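Local coordinates for uncharacterized protein (Parabacteroides distasonis, PDB 4Q34) that is probably an esterase of the alpha/beta hydrolase family, though its natural substrate is not established, at residues I244-N249 and R267-W272. Residues are numbered along the deposited sequence; the frame is centred on the assembly and turned at random. Where two conformers were deposited one is given.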
# COMPACT_ATOMS: atom_id res chain seq x y z
N ILE A 244 11.78 -19.69 14.71
CA ILE A 244 12.67 -18.86 13.92
C ILE A 244 13.18 -19.72 12.76
O ILE A 244 13.63 -20.83 13.02
CB ILE A 244 13.82 -18.36 14.79
CG1 ILE A 244 13.28 -17.36 15.82
CG2 ILE A 244 14.89 -17.67 13.95
CD1 ILE A 244 14.20 -17.20 17.01
N TYR A 245 13.09 -19.20 11.52
CA TYR A 245 13.56 -19.91 10.32
C TYR A 245 14.71 -19.17 9.65
O TYR A 245 14.66 -17.95 9.49
CB TYR A 245 12.43 -20.10 9.29
CG TYR A 245 11.23 -20.84 9.79
CD1 TYR A 245 11.19 -22.22 9.82
CD2 TYR A 245 10.10 -20.15 10.23
CE1 TYR A 245 10.08 -22.92 10.29
CE2 TYR A 245 8.98 -20.83 10.66
CZ TYR A 245 8.98 -22.21 10.71
OH TYR A 245 7.84 -22.87 11.15
N TYR A 246 15.75 -19.90 9.26
CA TYR A 246 16.81 -19.39 8.41
C TYR A 246 16.97 -20.26 7.19
O TYR A 246 16.90 -21.49 7.26
CB TYR A 246 18.19 -19.28 9.15
CG TYR A 246 18.25 -18.10 10.10
CD1 TYR A 246 18.66 -16.86 9.66
CD2 TYR A 246 17.87 -18.24 11.42
CE1 TYR A 246 18.66 -15.76 10.53
CE2 TYR A 246 17.86 -17.14 12.29
CZ TYR A 246 18.24 -15.93 11.84
OH TYR A 246 18.23 -14.85 12.71
N GLY A 247 17.23 -19.61 6.06
CA GLY A 247 17.47 -20.31 4.81
C GLY A 247 18.90 -20.78 4.59
O GLY A 247 19.65 -21.06 5.54
N ASP A 248 19.28 -20.82 3.32
CA ASP A 248 20.49 -21.53 2.86
C ASP A 248 21.54 -20.55 2.37
O ASP A 248 21.36 -19.34 2.43
CB ASP A 248 20.04 -22.46 1.72
CG ASP A 248 20.90 -23.69 1.58
OD1 ASP A 248 22.00 -23.75 2.19
OD2 ASP A 248 20.45 -24.61 0.84
N ASN A 249 22.67 -21.08 1.87
CA ASN A 249 23.79 -20.24 1.43
C ASN A 249 24.29 -19.28 2.51
O ASN A 249 24.78 -18.21 2.22
CB ASN A 249 23.46 -19.53 0.12
CG ASN A 249 23.13 -20.52 -0.99
OD1 ASN A 249 21.96 -20.63 -1.44
ND2 ASN A 249 24.10 -21.31 -1.35
N ARG A 267 23.59 -18.66 14.47
CA ARG A 267 24.34 -19.10 15.64
C ARG A 267 23.76 -18.45 16.90
O ARG A 267 23.53 -19.09 17.91
CB ARG A 267 25.83 -18.75 15.46
CG ARG A 267 26.77 -19.18 16.57
CD ARG A 267 28.13 -18.47 16.46
NE ARG A 267 28.52 -18.22 15.08
CZ ARG A 267 29.44 -17.34 14.70
NH1 ARG A 267 30.07 -16.61 15.60
NH2 ARG A 267 29.73 -17.19 13.42
N LEU A 268 23.53 -17.17 16.81
CA LEU A 268 23.04 -16.38 17.95
C LEU A 268 21.66 -16.78 18.37
O LEU A 268 21.39 -16.89 19.56
CB LEU A 268 23.05 -14.92 17.61
CG LEU A 268 22.59 -13.98 18.72
CD1 LEU A 268 23.37 -14.20 19.99
CD2 LEU A 268 22.69 -12.56 18.22
N MSE A 269 20.77 -17.00 17.41
CA MSE A 269 19.39 -17.37 17.76
C MSE A 269 19.32 -18.75 18.41
O MSE A 269 18.49 -19.00 19.30
CB MSE A 269 18.45 -17.29 16.58
CG MSE A 269 18.35 -15.96 15.90
SE MSE A 269 18.31 -14.48 17.15
CE MSE A 269 16.42 -14.45 17.56
N LYS A 270 20.21 -19.68 18.01
CA LYS A 270 20.27 -20.96 18.70
C LYS A 270 20.68 -20.80 20.16
O LYS A 270 20.17 -21.50 21.03
CB LYS A 270 21.18 -21.95 17.96
CG LYS A 270 20.57 -22.35 16.63
CD LYS A 270 21.14 -23.62 16.06
CE LYS A 270 22.40 -23.34 15.33
NZ LYS A 270 22.87 -24.60 14.69
N ILE A 271 21.59 -19.87 20.44
CA ILE A 271 22.02 -19.61 21.80
C ILE A 271 20.88 -18.99 22.60
O ILE A 271 20.57 -19.44 23.70
CB ILE A 271 23.25 -18.69 21.83
CG1 ILE A 271 24.45 -19.46 21.24
CG2 ILE A 271 23.52 -18.21 23.25
CD1 ILE A 271 25.66 -18.58 20.92
N TRP A 272 20.24 -17.99 22.00
CA TRP A 272 19.06 -17.32 22.57
C TRP A 272 17.93 -18.30 22.91
O TRP A 272 17.42 -18.30 24.03
CB TRP A 272 18.55 -16.28 21.57
CG TRP A 272 17.49 -15.33 22.07
CD1 TRP A 272 17.66 -14.35 23.00
CD2 TRP A 272 16.16 -15.19 21.58
NE1 TRP A 272 16.50 -13.61 23.14
CE2 TRP A 272 15.56 -14.11 22.28
CE3 TRP A 272 15.39 -15.87 20.62
CZ2 TRP A 272 14.27 -13.73 22.06
CZ3 TRP A 272 14.09 -15.48 20.42
CH2 TRP A 272 13.54 -14.42 21.13
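Met269, a selenomethionine in this crystal, is the bump that helix 257-277 presses onto strand 242-246, and Ile244 and Tyr246 are the two strand residues that receive it. Its chain bends at both chi2 (-41°) and chi3 (-85°), which brings the terminal methyl down to the isoleucine, where Met269 CE lies 3.6 Å from Ile244 CD1. Higher up the same chain, Met269 CG sits at the edge of the Tyr246 ring, near its plane, 3.4 Å from Tyr246 OH and 3.8 Å from Tyr246 CE2. A long, unbranched, flexible side chain suits this place because its CG can border the tyrosine while its bent end reaches the isoleucine. Strand and helix are successive elements of a beta-alpha-beta unit completed by strand 283-287, a right-handed crossover in the alpha/beta hydrolase fold; the axes of residues 244-246 and 267-272 run nearly antiparallel, at 158°, and approach to 10.2 Å. About one turn further along, Trp272 also meets Ile244: Ile244 CD1 lies at the indole edge, 3.8 Å from Trp272 CZ3, so this methyl seats in the notch where Met269 CE and the indole edge come together. Isoleucine suits the place because its CG1 branch carries CD1 out from the strand to both helix residues. The buried side-chain polar atoms of both aromatics are satisfied by backbone carbonyls: Tyr246 OH hydrogen-bonds to Pro200 O and Trp272 NE1 to Pro205 O.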